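Local coordinates for protein ActVA-Orf6 monooxygenase (Streptomyces coelicolor, PDB 1N5V) that probably oxidises an aromatic polyketide intermediate of actinorhodin biosynthesis, as a monooxygenase of the antibiotic biosynthesis (ABM) family, at residues V14-D19 with G96-V101; A22-L27 with T57-Y62. All coordinates share one frame; numbering follows the deposited sequence.

Contact 1. Residues V14-D19 with G96-V101. With NOM (7-hydroxy-5-methyl-3,3a,5,11b-tetrahydro-1,4-dioxa-cyclopenta[a]anthracene-2,6,11-trione), chain C.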
loop_
_atom_site.group_PDB
_atom_site.type_symbol
_atom_site.label_atom_id
_atom_site.label_comp_id
_atom_site.label_asym_id
_atom_site.label_seq_id
_atom_site.Cartn_x
_atom_site.Cartn_y
_atom_site.Cartn_z
ATOM N N VAL A 14 -0.407 -0.109 -7.327
ATOM C CA VAL A 14 0.015 0.265 -8.653
ATOM C C VAL A 14 1.108 1.324 -8.523
ATOM O O VAL A 14 0.832 2.441 -8.119
ATOM C CB VAL A 14 -1.148 0.844 -9.491
ATOM C CG1 VAL A 14 -0.726 1.088 -10.929
ATOM C CG2 VAL A 14 -2.374 -0.078 -9.514
ATOM N N THR A 15 2.264 0.991 -9.026
ATOM C CA THR A 15 3.456 1.789 -9.082
ATOM C C THR A 15 3.787 2.376 -10.444
ATOM O O THR A 15 3.996 1.592 -11.380
ATOM C CB THR A 15 4.676 0.931 -8.668
ATOM O OG1 THR A 15 4.390 0.511 -7.320
ATOM C CG2 THR A 15 5.952 1.755 -8.607
ATOM N N PHE A 16 3.844 3.696 -10.531
ATOM C CA PHE A 16 4.156 4.378 -11.784
ATOM C C PHE A 16 5.569 4.976 -11.749
ATOM O O PHE A 16 5.809 5.893 -10.952
ATOM C CB PHE A 16 3.215 5.590 -11.994
ATOM C CG PHE A 16 1.755 5.280 -12.152
ATOM C CD1 PHE A 16 0.980 5.062 -11.009
ATOM C CD2 PHE A 16 1.141 5.248 -13.389
ATOM C CE1 PHE A 16 -0.359 4.719 -11.114
ATOM C CE2 PHE A 16 -0.223 4.937 -13.498
ATOM C CZ PHE A 16 -0.965 4.655 -12.363
ATOM N N PRO A 17 6.441 4.547 -12.643
ATOM C CA PRO A 17 7.819 5.015 -12.736
ATOM C C PRO A 17 7.959 6.352 -13.426
ATOM O O PRO A 17 7.484 6.556 -14.537
ATOM C CB PRO A 17 8.542 3.876 -13.468
ATOM C CG PRO A 17 7.477 3.330 -14.371
ATOM C CD PRO A 17 6.171 3.470 -13.632
ATOM N N VAL A 18 8.450 7.375 -12.694
ATOM C CA VAL A 18 8.531 8.750 -13.204
ATOM C C VAL A 18 9.951 9.300 -13.087
ATOM O O VAL A 18 10.821 8.724 -12.417
ATOM C CB VAL A 18 7.533 9.701 -12.515
ATOM C CG1 VAL A 18 6.068 9.234 -12.713
ATOM C CG2 VAL A 18 7.864 9.876 -11.029
ATOM N N ASP A 19 10.224 10.377 -13.794
ATOM C CA ASP A 19 11.535 10.967 -13.888
ATOM C C ASP A 19 11.953 11.944 -12.789
ATOM O O ASP A 19 13.129 12.327 -12.711
ATOM C CB ASP A 19 11.694 11.616 -15.260
ATOM C CG ASP A 19 10.831 12.804 -15.508
ATOM O OD1 ASP A 19 9.910 13.134 -14.731
ATOM O OD2 ASP A 19 11.001 13.477 -16.544
ATOM N N GLY A 96 7.708 4.477 -17.758
ATOM C CA GLY A 96 7.419 3.114 -18.181
ATOM C C GLY A 96 5.979 2.794 -17.801
ATOM O O GLY A 96 5.279 3.568 -17.152
ATOM N N PRO A 97 5.534 1.633 -18.212
ATOM C CA PRO A 97 4.166 1.219 -17.909
ATOM C C PRO A 97 4.047 0.939 -16.420
ATOM O O PRO A 97 4.999 0.516 -15.774
ATOM C CB PRO A 97 3.982 -0.001 -18.782
ATOM C CG PRO A 97 5.311 -0.461 -19.242
ATOM C CD PRO A 97 6.313 0.620 -18.982
ATOM N N PRO A 98 2.926 1.269 -15.803
ATOM C CA PRO A 98 2.649 0.915 -14.448
ATOM C C PRO A 98 2.823 -0.584 -14.219
ATOM O O PRO A 98 2.423 -1.414 -15.023
ATOM C CB PRO A 98 1.146 1.233 -14.275
ATOM C CG PRO A 98 0.870 2.292 -15.302
ATOM C CD PRO A 98 1.703 1.818 -16.498
ATOM N N LYS A 99 3.216 -0.933 -13.001
ATOM C CA LYS A 99 3.365 -2.266 -12.477
ATOM C C LYS A 99 2.328 -2.446 -11.350
ATOM O O LYS A 99 2.228 -1.611 -10.449
ATOM C CB LYS A 99 4.788 -2.414 -11.855
ATOM C CG LYS A 99 5.841 -2.256 -12.955
ATOM C CD LYS A 99 7.246 -2.541 -12.459
ATOM C CE LYS A 99 7.577 -4.033 -12.495
ATOM N NZ LYS A 99 8.864 -4.345 -11.767
ATOM N N ALA A 100 1.515 -3.484 -11.421
ATOM C CA ALA A 100 0.457 -3.740 -10.467
ATOM C C ALA A 100 0.655 -5.027 -9.685
ATOM O O ALA A 100 1.195 -6.003 -10.223
ATOM C CB ALA A 100 -0.877 -3.808 -11.177
ATOM N N VAL A 101 0.343 -4.962 -8.406
ATOM C CA VAL A 101 0.441 -6.128 -7.538
ATOM C C VAL A 101 -0.948 -6.349 -6.950
ATOM O O VAL A 101 -1.589 -5.393 -6.512
ATOM C CB VAL A 101 1.479 -5.977 -6.411
ATOM C CG1 VAL A 101 1.627 -7.272 -5.599
ATOM C CG2 VAL A 101 2.879 -5.612 -6.911
HETATM C C1 NOM C . -8.003 3.303 -9.011
HETATM C C2 NOM C . -7.187 3.489 -10.114
HETATM C C3 NOM C . -6.548 2.389 -10.675
HETATM C C4 NOM C . -6.703 1.089 -10.174
HETATM C C5 NOM C . -7.538 0.936 -9.068
HETATM C C6 NOM C . -8.195 2.026 -8.504
HETATM C C10 NOM C . -5.692 2.557 -11.809
HETATM C C9 NOM C . -5.021 1.441 -12.407
HETATM C C8 NOM C . -5.172 0.130 -11.916
HETATM C C7 NOM C . -6.038 -0.035 -10.772
HETATM O O3 NOM C . -6.154 -1.173 -10.353
HETATM O O4 NOM C . -5.491 3.656 -12.319
HETATM O O2 NOM C . -7.705 -0.313 -8.513
HETATM C C13 NOM C . -4.212 1.703 -13.513
HETATM C C14 NOM C . -3.226 0.564 -13.867
HETATM O O1 NOM C . -3.657 -0.741 -13.654
HETATM C C11 NOM C . -4.502 -0.912 -12.528
HETATM C C12 NOM C . -4.259 -2.245 -11.870
HETATM C C15 NOM C . -2.623 0.872 -15.220
HETATM C C16 NOM C . -2.896 2.395 -15.364
HETATM O O5 NOM C . -2.358 2.991 -16.308
HETATM O O6 NOM C . -3.643 2.936 -14.537
HETATM O O HOH W 1 3.160 -1.784 -7.115
#
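Strand 10-17 and the start of strand 99-109 form an antiparallel pair here, zipped by Thr-15 and Lys-99, at one margin of the four-stranded sheet in the ferredoxin-like α+β fold of this family, a member of the dimeric α/β-barrel clan. The case illustrates how an outer strand pair of a sheet can serve both as a ladder and as part of a pocket floor. Thr-15 and Lys-99 are a hydrogen-bonded pair: Thr-15 N donates to Lys-99 O at 3.0 Å, and Lys-99 N returns a bond to Thr-15 O at 3.1 Å, each with an angle of 169° at the hydrogen. Next to them, Val-14 and Ala-100 make a non-hydrogen-bonded pair, and their side chains lie on the opposite face of the sheet from those of Thr-15 and Lys-99. On the Thr-15 side a water sits 2.6 Å from Thr-15 OG1 and gives a weak bond to Lys-99 O.

The Val-14 face supports the bound four-ring quinone lactone NOM. With chi1 at -174°, Val-14 splits its branches: CG1 lies beside Pro-98, 3.8 Å from its CB, while CG2 reaches the ligand, 3.7 Å from NOM C8. Ala-100 CB meets the ligand methyl group, C12. Pro-98 leads into the strand, and its rigid ring touches both the Phe-16 ring and the ligand: CB stands over one face of Phe-16, displaced toward the rim, and CG is 3.4 Å from Phe-16 CE2. Beyond the ladder, Pro-17 leans against the backbone of Gly-96. The lactone end of the ligand is met by Pro-98 and Phe-16 together, with Pro-98 CG 3.5 Å from NOM O5 and Phe-16 CZ at the ring edge facing NOM O6.

Contact 2. Residues A22-L27 with T57-Y62. With NOM (7-hydroxy-5-methyl-3,3a,5,11b-tetrahydro-1,4-dioxa-cyclopenta[a]anthracene-2,6,11-trione), chain C.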
loop_
_atom_site.group_PDB
_atom_site.type_symbol
_atom_site.label_atom_id
_atom_site.label_comp_id
_atom_site.label_asym_id
_atom_site.label_seq_id
_atom_site.Cartn_x
_atom_site.Cartn_y
_atom_site.Cartn_z
ATOM N N ALA A 22 8.693 16.776 -9.981
ATOM C CA ALA A 22 7.756 17.589 -10.733
ATOM C C ALA A 22 6.838 16.632 -11.491
ATOM O O ALA A 22 5.659 16.882 -11.456
ATOM C CB ALA A 22 8.368 18.537 -11.753
ATOM N N THR A 23 7.258 15.487 -12.034
ATOM C CA THR A 23 6.335 14.547 -12.681
ATOM C C THR A 23 5.507 13.771 -11.649
ATOM O O THR A 23 4.322 13.531 -11.852
ATOM C CB THR A 23 7.095 13.540 -13.553
ATOM O OG1 THR A 23 7.958 14.252 -14.430
ATOM C CG2 THR A 23 6.144 12.607 -14.285
ATOM N N GLN A 24 6.092 13.466 -10.476
ATOM C CA GLN A 24 5.301 12.891 -9.411
ATOM C C GLN A 24 4.112 13.824 -9.125
ATOM O O GLN A 24 2.979 13.315 -9.015
ATOM C CB GLN A 24 6.016 12.754 -8.039
ATOM C CG GLN A 24 7.032 11.569 -8.063
ATOM C CD GLN A 24 7.749 11.588 -6.697
ATOM O OE1 GLN A 24 8.132 12.680 -6.253
ATOM N NE2 GLN A 24 7.859 10.409 -6.092
ATOM N N HIS A 25 4.425 15.120 -8.963
ATOM C CA HIS A 25 3.336 16.057 -8.674
ATOM C C HIS A 25 2.304 16.195 -9.789
ATOM O O HIS A 25 1.081 16.208 -9.545
ATOM C CB HIS A 25 3.919 17.458 -8.375
ATOM C CG HIS A 25 2.859 18.513 -8.256
ATOM N ND1 HIS A 25 2.059 18.600 -7.117
ATOM C CD2 HIS A 25 2.444 19.480 -9.123
ATOM C CE1 HIS A 25 1.203 19.604 -7.279
ATOM N NE2 HIS A 25 1.412 20.126 -8.489
ATOM N N LYS A 26 2.746 16.274 -11.043
ATOM C CA LYS A 26 1.804 16.313 -12.140
ATOM C C LYS A 26 0.960 15.056 -12.294
ATOM O O LYS A 26 -0.140 15.187 -12.810
ATOM C CB LYS A 26 2.463 16.480 -13.531
ATOM C CG LYS A 26 2.967 17.913 -13.673
ATOM C CD LYS A 26 4.141 17.857 -14.687
ATOM C CE LYS A 26 4.767 19.261 -14.735
ATOM N NZ LYS A 26 5.925 19.315 -15.681
ATOM N N LEU A 27 1.477 13.880 -11.950
ATOM C CA LEU A 27 0.694 12.669 -12.145
ATOM C C LEU A 27 -0.374 12.619 -11.062
ATOM O O LEU A 27 -1.570 12.417 -11.373
ATOM C CB LEU A 27 1.674 11.494 -12.218
ATOM C CG LEU A 27 1.094 10.089 -12.162
ATOM C CD1 LEU A 27 0.085 9.911 -13.293
ATOM C CD2 LEU A 27 2.225 9.059 -12.243
ATOM N N THR A 57 11.223 8.863 -7.471
ATOM C CA THR A 57 11.157 8.076 -8.707
ATOM C C THR A 57 9.799 7.404 -8.971
ATOM O O THR A 57 9.676 6.818 -10.043
ATOM C CB THR A 57 12.186 6.922 -8.761
ATOM O OG1 THR A 57 11.747 5.970 -7.738
ATOM C CG2 THR A 57 13.629 7.286 -8.442
ATOM N N ALA A 58 8.828 7.451 -8.057
ATOM C CA ALA A 58 7.591 6.735 -8.349
ATOM C C ALA A 58 6.385 7.330 -7.674
ATOM O O ALA A 58 6.492 8.059 -6.681
ATOM C CB ALA A 58 7.798 5.257 -7.925
ATOM N N VAL A 59 5.241 7.129 -8.285
ATOM C CA VAL A 59 3.951 7.445 -7.698
ATOM C C VAL A 59 3.265 6.108 -7.458
ATOM O O VAL A 59 3.346 5.256 -8.332
ATOM C CB VAL A 59 3.043 8.368 -8.530
ATOM C CG1 VAL A 59 1.620 8.389 -7.956
ATOM C CG2 VAL A 59 3.645 9.751 -8.515
ATOM N N VAL A 60 2.789 5.828 -6.274
ATOM C CA VAL A 60 2.180 4.554 -5.917
ATOM C C VAL A 60 0.720 4.737 -5.535
ATOM O O VAL A 60 0.381 5.575 -4.694
ATOM C CB VAL A 60 2.911 3.945 -4.724
ATOM C CG1 VAL A 60 2.245 2.617 -4.323
ATOM C CG2 VAL A 60 4.392 3.691 -5.023
ATOM N N ASN A 61 -0.195 4.006 -6.097
ATOM C CA ASN A 61 -1.622 4.032 -5.772
ATOM C C ASN A 61 -1.915 2.770 -4.924
ATOM O O ASN A 61 -1.631 1.704 -5.419
ATOM C CB ASN A 61 -2.417 3.890 -7.083
ATOM C CG ASN A 61 -3.919 3.765 -6.951
ATOM O OD1 ASN A 61 -4.509 4.064 -5.943
ATOM N ND2 ASN A 61 -4.703 3.439 -7.982
ATOM N N TYR A 62 -2.441 2.847 -3.739
ATOM C CA TYR A 62 -2.930 1.809 -2.869
ATOM C C TYR A 62 -4.452 1.890 -2.996
ATOM O O TYR A 62 -4.995 2.932 -2.599
ATOM C CB TYR A 62 -2.561 2.044 -1.398
ATOM C CG TYR A 62 -3.045 0.990 -0.440
ATOM C CD1 TYR A 62 -2.398 -0.234 -0.339
ATOM C CD2 TYR A 62 -4.164 1.205 0.361
ATOM C CE1 TYR A 62 -2.829 -1.267 0.538
ATOM C CE2 TYR A 62 -4.638 0.214 1.213
ATOM C CZ TYR A 62 -3.956 -0.994 1.277
ATOM O OH TYR A 62 -4.449 -1.968 2.095
HETATM C C1 NOM C . -8.003 3.303 -9.011
HETATM C C2 NOM C . -7.187 3.489 -10.114
HETATM C C3 NOM C . -6.548 2.389 -10.675
HETATM C C4 NOM C . -6.703 1.089 -10.174
HETATM C C5 NOM C . -7.538 0.936 -9.068
HETATM C C6 NOM C . -8.195 2.026 -8.504
HETATM C C10 NOM C . -5.692 2.557 -11.809
HETATM C C9 NOM C . -5.021 1.441 -12.407
HETATM C C8 NOM C . -5.172 0.130 -11.916
HETATM C C7 NOM C . -6.038 -0.035 -10.772
HETATM O O3 NOM C . -6.154 -1.173 -10.353
HETATM O O4 NOM C . -5.491 3.656 -12.319
HETATM O O2 NOM C . -7.705 -0.313 -8.513
HETATM C C13 NOM C . -4.212 1.703 -13.513
HETATM C C14 NOM C . -3.226 0.564 -13.867
HETATM O O1 NOM C . -3.657 -0.741 -13.654
HETATM C C11 NOM C . -4.502 -0.912 -12.528
HETATM C C12 NOM C . -4.259 -2.245 -11.870
HETATM C C15 NOM C . -2.623 0.872 -15.220
HETATM C C16 NOM C . -2.896 2.395 -15.364
HETATM O O5 NOM C . -2.358 2.991 -16.308
HETATM O O6 NOM C . -3.643 2.936 -14.537
#
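The layer between helix 21-31 and the sheet beneath it is closed here by Gln-24 and Leu-27, which settle around Val-59 at the start of strand 58-65. Helix and strand segments run at 30° to one another, their axes 8.3 Å apart at closest. Val-59 points at the helix and inserts CG2 against its backbone, 3.7 Å from Gln-24 O and 3.9 Å from Gln-24 CB. The two side chains slide past each other in opposite directions, that of Gln-24 running down to the strand's first residues. One turn along the helix, Leu-27 holds its CG anti to the backbone N (chi1 169°), which brings CD2 to 3.9 Å from Val-59 CB.

The fold explains why a central strand receives this helix: helix 21-31 joins strand 10-17 to strand 45-53, two parallel strands of the ferredoxin-like sheet, and strand 58-65 lies between them, so the β-α-β connection passes over it.

At the polar end, the extended Gln-24 chain delivers NE2 to Ala-58 O at 2.8 Å. The acceptor is close to the plane of the Gln-24 amide, but the nitrogen stands above the carbonyl plane of Ala-58. NE2 also donates to Ser-53 O, so this buried amide nitrogen ties the helix to both arms of the hairpin formed by strands 45-53 and 58-65. Two residues beyond Val-59 the strand reaches the ligand pocket, where Asn-61 ND2 lies over the face of the terminal aromatic ring of NOM, 3.3 Å from C2.

The two contacts are centred about 9 Å apart and meet on one antiparallel sheet, because strand 10-17 of contact 1 is the neighbour of strand 58-65 of contact 2. Probable backbone hydrogen bonds join them, from Phe-16 N to Val-59 O and between Val-14 O and Asn-61 N. Along the chain, strand 10-17 is followed, after a short turn, by helix 21-31, and contact 2 is nested inside the loop that contact 1 closes when strand 99-109 returns. Val-18 against Gln-24 and Phe-16 against Leu-27 continue the core from one to the other. Both contacts touch NOM, so adjacent strands contribute to a single ligand pocket, in which Trp-65 NE1 and Tyr-71 OH also hydrogen-bond the ligand.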